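Local atomic coordinates of putative permease protein, ABC transporter (Porphyromonas gingivalis, PDB entry 3IS6), a protein that is a putative ABC-transporter permease, represented here by its MacB-like periplasmic core domain, and probably takes part in moving substrates across the cell membrane. Residues 56-61 against 82-87; 88-93 against 183-188; 102-107 against 160-165; 108-113 against 138-143; 151-156 against 226-231. All blocks are in the same frame, centred on the assembly; numbering follows the deposited sequence.

Interaction 1 (56-61 against 82-87)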
# COMPACT_ATOMS: atom_id res chain seq x y z
N LEU A 56 -16.52 4.48 20.54
CA LEU A 56 -16.11 4.52 19.17
C LEU A 56 -14.61 4.35 19.10
O LEU A 56 -13.93 4.83 19.95
CB LEU A 56 -16.52 5.85 18.58
CG LEU A 56 -16.24 6.18 17.12
CD1 LEU A 56 -17.14 5.36 16.27
CD2 LEU A 56 -16.42 7.60 16.80
N ALA A 57 -14.11 3.65 18.09
CA ALA A 57 -12.70 3.60 17.78
C ALA A 57 -12.44 3.80 16.29
O ALA A 57 -13.20 3.38 15.49
CB ALA A 57 -12.12 2.36 18.20
N THR A 58 -11.35 4.45 15.97
CA THR A 58 -10.99 4.71 14.60
C THR A 58 -9.48 4.77 14.43
O THR A 58 -8.79 4.93 15.38
CB THR A 58 -11.71 5.94 14.03
OG1 THR A 58 -11.71 5.89 12.62
CG2 THR A 58 -11.09 7.23 14.46
N ARG A 59 -9.01 4.63 13.21
CA ARG A 59 -7.60 4.57 12.89
C ARG A 59 -7.21 5.54 11.79
O ARG A 59 -7.95 5.77 10.90
CB ARG A 59 -7.20 3.16 12.51
CG ARG A 59 -7.86 2.61 11.27
CD ARG A 59 -7.65 1.15 11.07
NE ARG A 59 -8.69 0.55 10.27
CZ ARG A 59 -8.68 -0.67 9.77
NH1 ARG A 59 -7.67 -1.48 9.97
NH2 ARG A 59 -9.70 -1.08 9.06
N THR A 60 -6.03 6.10 11.89
CA THR A 60 -5.43 6.88 10.83
C THR A 60 -3.99 6.46 10.56
O THR A 60 -3.36 5.88 11.39
CB THR A 60 -5.46 8.38 11.14
OG1 THR A 60 -4.60 8.66 12.22
CG2 THR A 60 -6.81 8.84 11.50
N THR A 61 -3.50 6.73 9.37
CA THR A 61 -2.08 6.69 9.09
C THR A 61 -1.65 7.86 8.21
O THR A 61 -2.26 8.12 7.22
CB THR A 61 -1.62 5.33 8.55
OG1 THR A 61 -0.21 5.31 8.42
CG2 THR A 61 -2.22 5.02 7.24
N LEU A 82 -4.57 9.34 5.80
CA LEU A 82 -5.51 8.30 5.48
C LEU A 82 -6.41 8.02 6.67
O LEU A 82 -5.94 7.79 7.74
CB LEU A 82 -4.76 7.06 5.07
CG LEU A 82 -4.32 6.91 3.62
CD1 LEU A 82 -3.57 8.05 3.18
CD2 LEU A 82 -3.53 5.69 3.42
N ALA A 83 -7.71 8.08 6.46
CA ALA A 83 -8.69 8.01 7.51
C ALA A 83 -9.98 7.27 7.17
O ALA A 83 -10.25 7.00 6.04
CB ALA A 83 -9.01 9.34 7.99
N GLU A 84 -10.73 6.92 8.19
CA GLU A 84 -12.00 6.26 8.08
C GLU A 84 -13.12 7.30 8.11
O GLU A 84 -12.92 8.39 8.55
CB GLU A 84 -12.19 5.24 9.18
CG GLU A 84 -11.11 4.21 9.30
CD GLU A 84 -11.37 3.17 10.36
OE1 GLU A 84 -11.78 3.51 11.46
OE2 GLU A 84 -11.16 2.00 10.10
N PRO A 85 -14.32 6.93 7.69
CA PRO A 85 -15.43 7.86 7.76
C PRO A 85 -15.67 8.29 9.20
O PRO A 85 -16.06 9.37 9.43
CB PRO A 85 -16.56 7.04 7.21
CG PRO A 85 -15.92 6.27 6.17
CD PRO A 85 -14.60 5.89 6.70
N ALA A 86 -15.34 7.45 10.15
CA ALA A 86 -15.53 7.76 11.54
C ALA A 86 -14.64 8.90 12.02
O ALA A 86 -14.90 9.48 13.02
CB ALA A 86 -15.35 6.58 12.35
N PHE A 87 -13.61 9.22 11.28
CA PHE A 87 -12.72 10.30 11.63
C PHE A 87 -13.54 11.56 11.72
O PHE A 87 -13.34 12.37 12.55
CB PHE A 87 -11.69 10.44 10.53
CG PHE A 87 -10.72 11.57 10.70
CD1 PHE A 87 -9.54 11.38 11.36
CD2 PHE A 87 -10.93 12.77 10.15
CE1 PHE A 87 -8.65 12.38 11.48
CE2 PHE A 87 -10.03 13.76 10.27
CZ PHE A 87 -8.90 13.56 10.94
O HOH W 1 -10.11 7.51 10.89
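Thr-61 and Leu-82 face each other as an antiparallel hydrogen-bonded pair, Thr-61 N giving to Leu-82 O at 3.1 Å and Leu-82 N returning to Thr-61 O at 3.0 Å, and beyond them the chain of 82-87 leaves the strand and turns into a helix. Where the backbones part, the carboxylate of Glu-84 fills in. Its OE1 accepts from the hydroxyl of Thr-58, OG1 to OE1 2.6 Å, on the lone pair directed away from the other oxygen. OE2 takes the NE-H of Arg-59 in a salt bridge of 2.9 Å between NE and OE2; the acceptor lies close to the guanidinium plane, yet the donor comes from above the carboxylate, the two planes standing 80° apart. Arg-59 gets there with CG set between its backbone N and carbonyl carbon (chi1 63°) and the chain then extended to NE, while its NH1 bonds Gly-41 O. One water bridges the two backbones here, donating to Thr-58 OG1 and Arg-59 O and accepting from Glu-84 N. Thr-58 OG1 also lies 3.7 Å from Ala-86 CB, and the methyl CG2 of Thr-60 meets Phe-87 CD1 at 3.7 Å, the two side chains crossing nearly at right angles. This is the open end of the beta hairpin formed by strands 54-70 and 74-83, where the returning strand passes into helix 86-90 within the MacB-like periplasmic core domain.

Interaction 2 (88-93 against 183-188)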
# COMPACT_ATOMS: atom_id res chain seq x y z
N LEU A 88 -14.48 11.71 10.83
CA LEU A 88 -15.31 12.87 10.82
C LEU A 88 -16.14 12.99 12.08
O LEU A 88 -16.33 14.05 12.55
CB LEU A 88 -16.21 12.85 9.60
CG LEU A 88 -15.75 13.34 8.23
CD1 LEU A 88 -14.38 13.13 7.93
CD2 LEU A 88 -16.61 12.83 7.14
N ASP A 89 -16.68 11.90 12.54
CA ASP A 89 -17.38 11.86 13.80
C ASP A 89 -16.52 12.05 15.05
O ASP A 89 -16.79 12.87 15.87
CB ASP A 89 -18.19 10.58 13.87
CG ASP A 89 -19.33 10.56 12.83
OD1 ASP A 89 -19.85 11.61 12.50
OD2 ASP A 89 -19.68 9.48 12.35
N MSE A 90 -15.42 11.34 15.11
CA MSE A 90 -14.51 11.40 16.22
C MSE A 90 -13.96 12.81 16.42
O MSE A 90 -13.74 13.20 17.50
CB MSE A 90 -13.37 10.44 15.98
CG MSE A 90 -12.32 10.39 17.03
SE MSE A 90 -12.85 9.52 18.69
CE MSE A 90 -12.75 7.73 18.23
N PHE A 91 -13.72 13.54 15.35
CA PHE A 91 -13.14 14.85 15.47
C PHE A 91 -14.06 16.02 15.13
O PHE A 91 -13.62 17.13 15.01
CB PHE A 91 -11.82 14.87 14.73
CG PHE A 91 -10.85 13.86 15.25
CD1 PHE A 91 -10.38 13.94 16.53
CD2 PHE A 91 -10.45 12.82 14.50
CE1 PHE A 91 -9.53 13.02 17.01
CE2 PHE A 91 -9.60 11.91 15.00
CZ PHE A 91 -9.14 12.00 16.25
N GLY A 92 -15.34 15.75 14.99
CA GLY A 92 -16.29 16.78 14.69
C GLY A 92 -15.94 17.59 13.47
O GLY A 92 -15.99 18.78 13.51
N VAL A 93 -15.58 16.93 12.39
CA VAL A 93 -15.24 17.60 11.16
C VAL A 93 -16.49 17.81 10.33
O VAL A 93 -17.20 16.90 10.05
CB VAL A 93 -14.23 16.76 10.33
CG1 VAL A 93 -13.87 17.44 9.07
CG2 VAL A 93 -13.03 16.41 11.11
N TYR A 183 -7.46 5.87 17.83
CA TYR A 183 -8.16 6.73 18.72
C TYR A 183 -9.39 6.01 19.23
O TYR A 183 -10.10 5.42 18.49
CB TYR A 183 -8.59 7.99 18.02
CG TYR A 183 -7.49 8.84 17.43
CD1 TYR A 183 -6.80 9.75 18.19
CD2 TYR A 183 -7.13 8.73 16.10
CE1 TYR A 183 -5.84 10.51 17.65
CE2 TYR A 183 -6.15 9.49 15.57
CZ TYR A 183 -5.51 10.38 16.34
OH TYR A 183 -4.55 11.14 15.80
N VAL A 184 -9.59 6.08 20.52
CA VAL A 184 -10.68 5.42 21.17
C VAL A 184 -11.47 6.37 22.05
O VAL A 184 -10.92 6.98 22.91
CB VAL A 184 -10.13 4.34 22.07
CG1 VAL A 184 -11.18 3.59 22.71
CG2 VAL A 184 -9.26 3.45 21.34
N ARG A 185 -12.77 6.45 21.86
CA ARG A 185 -13.60 7.21 22.75
C ARG A 185 -14.37 6.31 23.69
O ARG A 185 -15.15 5.52 23.27
CB ARG A 185 -14.57 8.08 21.98
CG ARG A 185 -15.37 9.00 22.82
CD ARG A 185 -16.71 9.25 22.24
NE ARG A 185 -16.63 10.05 21.06
CZ ARG A 185 -17.52 10.01 20.09
NH1 ARG A 185 -18.57 9.23 20.19
NH2 ARG A 185 -17.36 10.75 19.04
N LEU A 186 -14.12 6.47 24.97
CA LEU A 186 -14.80 5.73 26.01
C LEU A 186 -16.15 6.32 26.43
O LEU A 186 -16.35 7.49 26.38
CB LEU A 186 -13.90 5.61 27.22
CG LEU A 186 -12.50 5.15 26.97
CD1 LEU A 186 -11.66 5.31 28.13
CD2 LEU A 186 -12.50 3.77 26.53
N ARG A 187 -17.03 5.47 26.93
CA ARG A 187 -18.25 5.93 27.54
C ARG A 187 -17.96 6.59 28.87
O ARG A 187 -16.97 6.32 29.51
CB ARG A 187 -19.21 4.78 27.76
CG ARG A 187 -19.23 3.80 26.70
CD ARG A 187 -20.62 3.31 26.41
NE ARG A 187 -20.65 2.35 25.31
CZ ARG A 187 -21.29 2.57 24.17
NH1 ARG A 187 -21.97 3.68 23.98
NH2 ARG A 187 -21.26 1.65 23.23
N PRO A 188 -18.87 7.42 29.32
CA PRO A 188 -18.65 8.18 30.53
C PRO A 188 -18.41 7.26 31.70
O PRO A 188 -19.02 6.24 31.83
CB PRO A 188 -19.98 8.87 30.72
CG PRO A 188 -20.53 8.95 29.44
CD PRO A 188 -20.17 7.73 28.74
O HOH W 2 -15.13 12.25 19.88
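Phe-91 drives the edge of its ring into the face of Tyr-183: CZ of Phe-91 sits over the centre of the tyrosine ring, 3.8 Å from Tyr-183 CG, with the planes at 86° and the centroids 5.0 Å apart. Beside this T-shaped pair the selenomethionine Met-90 reaches across to the strand. Its CG lies anti to the backbone N (chi1 179°), and bends at the next two torsions bring CE to 3.5 Å from the carbonyl O of Tyr-183 and SE to 4.0 Å from Arg-185 CB. The same side chain backs the stack, since Met-90 CG rests over the centre of one face of the Phe-91 ring. Arg-185 runs past Met-90 in the opposite direction and ends near the last turn of the helix, where one water accepts from Arg-185 NH2 and donates to Met-90 O, tying strand to helix without a direct bond.

Farther out, Glu-55 forms a salt bridge with Arg-185 NH1. Phe-87 and Phe-8 each make a further edge-to-face pair with Phe-91, and Phe-226 does so with Tyr-183, placing the stack in an aromatic cluster. The helix itself stops in a Schellman motif: Val-93 N bonds Leu-88 O at 3.0 Å, a weak bond joins Gly-92 N to Asp-89 O, and Gly-92 takes positive phi. The contact thus seats the C-terminal end of helix 86-90 on strand 181-186 of the mixed sheet.

Interaction 3 (102-107 against 160-165)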
# COMPACT_ATOMS: atom_id res chain seq x y z
N SER A 102 -21.08 10.27 1.84
CA SER A 102 -20.37 9.82 0.97
C SER A 102 -18.88 9.76 1.46
O SER A 102 -18.12 9.25 0.71
CB SER A 102 -20.64 10.59 -0.32
OG SER A 102 -19.70 10.24 -1.33
N ALA A 103 -18.49 10.64 2.35
CA ALA A 103 -17.12 10.96 2.57
C ALA A 103 -16.29 9.77 2.97
O ALA A 103 -16.66 9.00 3.79
CB ALA A 103 -17.02 12.01 3.59
N LEU A 104 -15.17 9.63 2.30
CA LEU A 104 -14.15 8.68 2.64
C LEU A 104 -14.59 7.25 2.45
O LEU A 104 -14.03 6.39 3.05
CB LEU A 104 -13.64 8.89 4.07
CG LEU A 104 -12.85 10.16 4.34
CD1 LEU A 104 -12.59 10.33 5.79
CD2 LEU A 104 -11.61 10.21 3.57
N ARG A 105 -15.60 7.03 1.64
CA ARG A 105 -15.99 5.68 1.28
C ARG A 105 -15.50 5.15 -0.06
O ARG A 105 -15.34 3.99 -0.22
CB ARG A 105 -17.48 5.49 1.43
CG ARG A 105 -17.96 5.90 2.76
CD ARG A 105 -19.34 5.52 3.03
NE ARG A 105 -19.41 4.92 4.35
CZ ARG A 105 -19.75 5.57 5.44
NH1 ARG A 105 -19.77 4.96 6.59
NH2 ARG A 105 -20.08 6.82 5.38
N ASP A 106 -15.24 6.01 -1.01
CA ASP A 106 -14.83 5.59 -2.33
C ASP A 106 -13.36 5.87 -2.51
O ASP A 106 -12.94 6.97 -2.35
CB ASP A 106 -15.61 6.38 -3.35
CG ASP A 106 -15.23 6.06 -4.77
OD1 ASP A 106 -14.12 5.61 -5.03
OD2 ASP A 106 -16.05 6.28 -5.63
N ASN A 107 -12.61 4.86 -2.88
CA ASN A 107 -11.17 4.94 -2.96
C ASN A 107 -10.69 5.96 -3.97
O ASN A 107 -9.60 6.42 -3.87
CB ASN A 107 -10.55 3.58 -3.22
CG ASN A 107 -10.57 2.68 -2.00
OD1 ASN A 107 -10.19 3.07 -0.92
ND2 ASN A 107 -11.01 1.47 -2.18
N LEU A 160 -7.54 14.29 2.83
CA LEU A 160 -7.89 13.05 3.46
C LEU A 160 -8.27 12.01 2.41
O LEU A 160 -9.02 12.29 1.54
CB LEU A 160 -9.05 13.25 4.42
CG LEU A 160 -8.89 14.10 5.66
CD1 LEU A 160 -10.18 14.43 6.32
CD2 LEU A 160 -7.96 13.47 6.60
N LEU A 161 -7.74 10.82 2.55
CA LEU A 161 -8.02 9.71 1.67
C LEU A 161 -8.49 8.54 2.48
O LEU A 161 -8.16 8.43 3.60
CB LEU A 161 -6.77 9.31 0.92
CG LEU A 161 -6.29 10.17 -0.22
CD1 LEU A 161 -4.95 9.77 -0.66
CD2 LEU A 161 -7.22 10.10 -1.34
N PRO A 162 -9.26 7.64 1.91
CA PRO A 162 -9.71 6.51 2.69
C PRO A 162 -8.59 5.58 3.10
O PRO A 162 -7.69 5.32 2.36
CB PRO A 162 -10.69 5.82 1.76
CG PRO A 162 -10.98 6.73 0.78
CD PRO A 162 -9.82 7.59 0.58
N ILE A 163 -8.72 5.05 4.30
CA ILE A 163 -7.75 4.16 4.87
C ILE A 163 -7.64 2.88 4.08
O ILE A 163 -6.64 2.26 4.09
CB ILE A 163 -7.97 3.90 6.36
CG1 ILE A 163 -6.63 3.69 7.01
CG2 ILE A 163 -8.83 2.76 6.60
CD1 ILE A 163 -6.62 3.96 8.38
N THR A 164 -8.67 2.59 3.32
CA THR A 164 -8.76 1.40 2.49
C THR A 164 -7.79 1.45 1.32
O THR A 164 -7.67 0.53 0.61
CB THR A 164 -10.18 1.13 1.99
OG1 THR A 164 -10.78 2.32 1.53
CG2 THR A 164 -11.01 0.58 3.07
N TRP A 165 -7.11 2.55 1.13
CA TRP A 165 -6.03 2.60 0.18
C TRP A 165 -4.96 1.63 0.61
O TRP A 165 -4.22 1.17 -0.18
CB TRP A 165 -5.44 3.98 0.07
CG TRP A 165 -6.08 4.83 -0.92
CD1 TRP A 165 -7.38 4.98 -1.13
CD2 TRP A 165 -5.43 5.66 -1.85
NE1 TRP A 165 -7.61 5.85 -2.12
CE2 TRP A 165 -6.41 6.29 -2.59
CE3 TRP A 165 -4.11 5.93 -2.13
CZ2 TRP A 165 -6.12 7.16 -3.58
CZ3 TRP A 165 -3.83 6.79 -3.13
CH2 TRP A 165 -4.82 7.40 -3.83
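Leu-160 meets the loop through its CB, which lies 4.1 Å from the methyl CD2 of Leu-104. That same methyl presses on the backbone one residue further on, 3.7 Å from Leu-161 C. Leu-104 follows Ala-103 in a type II beta turn running from Ser-102 to Arg-105, and it occupies the third position with positive phi (67°). Pro-162 comes next, and its ring is met by backbone oxygens: Leu-104 O stands 3.6 Å from Pro-162 CB and Asp-106 O 3.7 Å from Pro-162 CG. After it strand 159-162 gives way to a 3-10 segment, with Trp-165 N bonded to Pro-162 O; the loop thus packs against the place where a strand of the mixed sheet in the MacB-like core domain runs out.

Thr-164 hydroxyl OG1 donates to Asn-107 OD1 at 2.6 Å, the two side chains crossing at about a right angle. Trp-165 then gives its indole NE1-H to the main-chain O of Asn-107, 2.7 Å from NE1, on a carbonyl lone pair and near the ring plane, while one face of the indole is overlaid toward its rim by Leu-161 CD1. Asn-107 is therefore gripped by both its carbonyls, one from the backbone and one from the amide. Gln-243 of the second subunit packs on Asn-107, and Met-239 of that subunit on Trp-165.

Interaction 4 (108-113 against 138-143)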
# COMPACT_ATOMS: atom_id res chain seq x y z
N MSE A 108 -11.51 6.33 -4.92
CA MSE A 108 -11.08 7.26 -5.95
C MSE A 108 -11.42 8.71 -5.66
O MSE A 108 -11.40 9.54 -6.53
CB MSE A 108 -11.56 6.85 -7.34
CG MSE A 108 -11.12 5.49 -7.79
SE MSE A 108 -9.28 5.32 -8.04
CE MSE A 108 -9.10 6.36 -9.58
N THR A 109 -11.75 9.00 -4.42
CA THR A 109 -12.15 10.32 -4.03
C THR A 109 -11.44 10.79 -2.77
O THR A 109 -11.05 10.00 -1.98
CB THR A 109 -13.62 10.39 -3.76
OG1 THR A 109 -13.88 9.68 -2.56
CG2 THR A 109 -14.40 9.79 -4.86
N CYS A 110 -11.31 12.09 -2.62
CA CYS A 110 -10.66 12.70 -1.48
C CYS A 110 -11.41 13.88 -0.91
O CYS A 110 -12.27 14.42 -1.53
CB CYS A 110 -9.27 13.16 -1.86
SG CYS A 110 -9.19 14.55 -2.86
N LEU A 111 -11.05 14.27 0.29
CA LEU A 111 -11.50 15.49 0.89
C LEU A 111 -10.31 16.40 0.99
O LEU A 111 -9.22 15.94 1.21
CB LEU A 111 -12.07 15.26 2.25
CG LEU A 111 -13.16 14.24 2.40
CD1 LEU A 111 -13.44 14.00 3.83
CD2 LEU A 111 -14.37 14.75 1.73
N ILE A 112 -10.56 17.67 0.82
CA ILE A 112 -9.56 18.71 0.83
C ILE A 112 -9.95 19.76 1.85
O ILE A 112 -11.08 20.05 2.02
CB ILE A 112 -9.49 19.34 -0.54
CG1 ILE A 112 -9.01 18.31 -1.54
CG2 ILE A 112 -8.65 20.50 -0.54
CD1 ILE A 112 -7.58 18.03 -1.51
N SER A 113 -8.98 20.31 2.52
CA SER A 113 -9.24 21.29 3.55
C SER A 113 -9.69 22.61 2.94
O SER A 113 -9.41 22.89 1.82
CB SER A 113 -8.00 21.51 4.40
OG SER A 113 -7.10 22.33 3.77
N ARG A 138 -5.32 8.38 -14.78
CA ARG A 138 -6.08 8.09 -13.58
C ARG A 138 -5.93 9.24 -12.60
O ARG A 138 -4.88 9.78 -12.43
CB ARG A 138 -5.59 6.80 -12.93
CG ARG A 138 -6.12 6.57 -11.57
CD ARG A 138 -5.77 5.21 -11.06
NE ARG A 138 -6.60 4.23 -11.70
CZ ARG A 138 -7.05 3.12 -11.15
NH1 ARG A 138 -6.76 2.80 -9.92
NH2 ARG A 138 -7.81 2.35 -11.86
N ALA A 139 -7.02 9.60 -11.98
CA ALA A 139 -7.03 10.73 -11.07
C ALA A 139 -7.95 10.55 -9.88
O ALA A 139 -8.84 9.76 -9.91
CB ALA A 139 -7.39 11.96 -11.81
N ILE A 140 -7.72 11.33 -8.86
CA ILE A 140 -8.55 11.36 -7.70
C ILE A 140 -9.50 12.53 -7.82
O ILE A 140 -9.09 13.60 -8.17
CB ILE A 140 -7.72 11.54 -6.46
CG1 ILE A 140 -6.65 10.47 -6.37
CG2 ILE A 140 -8.55 11.45 -5.28
CD1 ILE A 140 -5.47 10.87 -5.54
N THR A 141 -10.76 12.31 -7.53
CA THR A 141 -11.78 13.31 -7.59
C THR A 141 -12.02 13.95 -6.25
O THR A 141 -12.12 13.28 -5.28
CB THR A 141 -13.10 12.68 -7.98
OG1 THR A 141 -12.99 12.14 -9.28
CG2 THR A 141 -14.15 13.67 -7.98
N ILE A 142 -12.17 15.25 -6.20
CA ILE A 142 -12.43 15.90 -4.94
C ILE A 142 -13.92 15.82 -4.58
O ILE A 142 -14.74 16.44 -5.18
CB ILE A 142 -11.99 17.35 -4.98
CG1 ILE A 142 -10.50 17.43 -5.22
CG2 ILE A 142 -12.36 18.05 -3.75
CD1 ILE A 142 -10.03 18.75 -5.38
N GLY A 143 -14.23 15.01 -3.60
CA GLY A 143 -15.59 14.81 -3.18
C GLY A 143 -16.14 15.68 -2.08
O GLY A 143 -17.31 15.65 -1.79
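Met-108 O and Thr-141 N open a short ladder between parallel strands, bonded at 3.0 Å. The next rung goes the other way, Cys-110 N to Thr-141 O at 3.0 Å, and the last brings Gly-143 N to Cys-110 O at 2.9 Å. Thr-141 therefore spends both its backbone N and its O on segment 108-113, as Cys-110 does in return on 138-143. Met-108 O and Thr-141 O each have an extra CA-H beside them, from Ile-140 and Thr-109 respectively, Thr-109 CA lying 3.2 Å from Thr-141 O.

Three side chains find polar partners beyond the two strands. Thr-109 OG1 bonds Asp-106 O, and Ser-113 OG caps the following helix at Leu-116 N. Arg-138 NH1 bonds the carbonyl oxygens of Gln-243 and Leu-240, both of the second subunit. Turns about the bonds beyond CG (chi2 -66°, chi3 -71°) bring the CE methyl of the selenomethionine Met-108 over one face of this guanidinium, toward its rim; CE also comes 3.6 Å from Arg-138 CG and 3.4 Å from Ala-139 O.

On the face carrying Cys-110 and Ile-142 the groups are apolar: Cys-110 SG rests 3.9 Å from Ile-142 CG1, and Ile-112 CG1 meets Ile-142 CD1 at 4.0 Å with the two side chains crossing at about a right angle. The chemistry implies a division of labour, in which main-chain bonds join strands 109-113 and 140-146, apolar branches close one face, and the arginine at the end of the pair is turned over to the subunit interface.

Interaction 5 (151-156 against 226-231)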
# COMPACT_ATOMS: atom_id res chain seq x y z
N HIS A 151 -5.63 24.23 14.66
CA HIS A 151 -4.21 24.51 14.66
C HIS A 151 -3.51 24.09 15.94
O HIS A 151 -4.13 23.77 16.91
CB HIS A 151 -3.96 25.99 14.37
N ASN A 152 -2.19 24.05 15.92
CA ASN A 152 -1.41 23.70 17.07
C ASN A 152 -1.85 22.36 17.62
O ASN A 152 -1.93 22.17 18.78
CB ASN A 152 -1.44 24.78 18.13
CG ASN A 152 -0.75 26.01 17.72
OD1 ASN A 152 -1.23 27.07 17.93
ND2 ASN A 152 0.36 25.88 17.12
N SER A 153 -2.13 21.45 16.72
CA SER A 153 -2.62 20.14 17.05
C SER A 153 -1.86 19.05 16.31
O SER A 153 -1.42 19.25 15.23
CB SER A 153 -4.11 20.09 16.75
OG SER A 153 -4.59 18.80 16.72
N SER A 154 -1.72 17.90 16.94
CA SER A 154 -1.05 16.76 16.35
C SER A 154 -1.75 16.20 15.11
O SER A 154 -1.16 15.55 14.33
CB SER A 154 -0.83 15.65 17.37
OG SER A 154 -2.02 15.27 17.96
N ILE A 155 -3.02 16.48 14.96
CA ILE A 155 -3.77 15.96 13.85
C ILE A 155 -3.75 16.99 12.75
O ILE A 155 -4.36 17.99 12.86
CB ILE A 155 -5.18 15.61 14.27
CG1 ILE A 155 -5.14 14.64 15.44
CG2 ILE A 155 -5.92 14.98 13.14
CD1 ILE A 155 -6.41 14.24 15.93
N GLN A 156 -2.97 16.73 11.73
CA GLN A 156 -2.76 17.63 10.62
C GLN A 156 -2.96 16.97 9.26
O GLN A 156 -2.40 15.97 8.99
CB GLN A 156 -1.36 18.20 10.70
CG GLN A 156 -0.99 18.65 12.06
CD GLN A 156 0.45 19.06 12.16
OE1 GLN A 156 1.12 19.24 11.18
NE2 GLN A 156 0.93 19.21 13.37
N PHE A 226 -5.87 11.39 25.34
CA PHE A 226 -5.27 12.03 24.20
C PHE A 226 -5.13 13.50 24.44
O PHE A 226 -6.08 14.17 24.62
CB PHE A 226 -6.13 11.78 22.97
CG PHE A 226 -5.70 12.52 21.75
CD1 PHE A 226 -4.44 12.42 21.26
CD2 PHE A 226 -6.60 13.31 21.07
CE1 PHE A 226 -4.08 13.12 20.14
CE2 PHE A 226 -6.24 13.98 19.97
CZ PHE A 226 -4.99 13.89 19.50
N ASN A 227 -3.90 13.99 24.42
CA ASN A 227 -3.61 15.40 24.43
C ASN A 227 -3.08 15.83 23.07
O ASN A 227 -2.04 15.47 22.69
CB ASN A 227 -2.58 15.71 25.51
CG ASN A 227 -2.26 17.18 25.62
OD1 ASN A 227 -2.48 17.94 24.73
ND2 ASN A 227 -1.74 17.56 26.75
N ARG A 228 -3.87 16.61 22.37
CA ARG A 228 -3.62 17.00 21.01
C ARG A 228 -2.50 18.00 20.80
O ARG A 228 -2.07 18.20 19.72
CB ARG A 228 -4.89 17.50 20.34
CG ARG A 228 -5.16 18.94 20.48
CD ARG A 228 -6.47 19.35 19.90
NE ARG A 228 -6.69 20.78 19.89
CZ ARG A 228 -7.85 21.37 19.69
NH1 ARG A 228 -8.94 20.68 19.48
NH2 ARG A 228 -7.92 22.67 19.69
N LEU A 229 -2.07 18.67 21.84
CA LEU A 229 -1.27 19.85 21.65
C LEU A 229 0.03 19.54 20.98
O LEU A 229 0.76 18.71 21.41
CB LEU A 229 -1.01 20.50 23.00
CG LEU A 229 -0.13 21.72 23.02
CD1 LEU A 229 -0.71 22.84 22.32
CD2 LEU A 229 0.22 22.08 24.41
N ARG A 230 0.27 20.20 19.88
CA ARG A 230 1.55 20.21 19.22
C ARG A 230 1.73 21.58 18.58
O ARG A 230 1.20 21.84 17.57
CB ARG A 230 1.66 19.11 18.19
CG ARG A 230 3.06 18.87 17.73
CD ARG A 230 3.18 17.94 16.58
NE ARG A 230 2.97 16.57 17.00
CZ ARG A 230 2.69 15.57 16.19
NH1 ARG A 230 2.58 15.77 14.89
NH2 ARG A 230 2.51 14.38 16.70
N LEU A 231 2.46 22.45 19.25
CA LEU A 231 2.62 23.81 18.82
C LEU A 231 3.43 23.95 17.56
O LEU A 231 4.40 23.30 17.40
CB LEU A 231 3.26 24.61 19.92
CG LEU A 231 2.51 24.74 21.23
CD1 LEU A 231 3.44 25.01 22.30
CD2 LEU A 231 1.49 25.80 21.13
O HOH W 3 -5.86 24.44 19.01
O HOH W 4 -4.16 22.27 20.33
O HOH W 5 -0.74 14.73 20.43
O HOH W 6 1.14 14.56 12.01
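Ser-154 and Arg-228 join two loops that run together without regular strand structure, bridged once where Ser-153 pairs with Leu-229; one loop leads to strand 159-162, the other to helix 236-241. The main-chain bonds are two. Ser-154 N gives to Arg-228 O at 2.8 Å, whereas Arg-230 N reaches Asn-152 O at 3.2 Å from well above that carbonyl's plane. The second loop is shaped by an Asx turn, Asn-227 OD1 accepting from Leu-229 N, and the first by Gln-156, whose NE2 donates to Ser-153 O.

Water extends the polar contact. One molecule links His-151 O to Arg-228 NH2, another joins Asn-152 O to Arg-228 NE, and a third lies between Ser-154 OG and Asn-227 O. The first two help hold the guanidinium of Arg-228, whose NH1 also bonds Arg-6 O and which makes a cation-pi contact with Phe-8. The chain leading to it is extended from CG to NE and passes Ser-153, where Arg-228 CD lies 3.7 Å from Ser-153 OG.

Packing supplies the rest. Ile-155 CD1 touches Phe-226 CZ at 3.9 Å, coming at the ring obliquely. Ser-154 OG meets that phenylalanine at its edge, 3.6 Å from CZ. On the outer side, chi1 near trans (-166°) carries the chain of Arg-230 outward, and a turn at chi3 (-75°) folds its guanidinium back over Ser-154: CB of the serine sits beneath one face, 3.6 Å from Arg-230 NH2.

Overall arrangement
Interactions 1 to 4 share one mixed sheet and all lie in the MacB-like periplasmic core domain. Interactions 1 and 2 lie about 10 Å apart between centres and share helix 86-90; their strands 54-70 and 181-186 are sheet neighbours. Interaction 3 joins interaction 1 through strands 74-83 and 159-162, and interaction 4, about 9 Å from it between centres, through strand 109-113. In sequence, interaction 4 nests within the loop closed by interaction 3, which nests within that of interaction 2. Interaction 5 crosses interactions 2 and 3 along the chain and touches interaction 2 through Ile-155 and Phe-226. Only interactions 3 and 4 touch the second subunit, so that side of the sheet faces the second subunit of the crystal assembly.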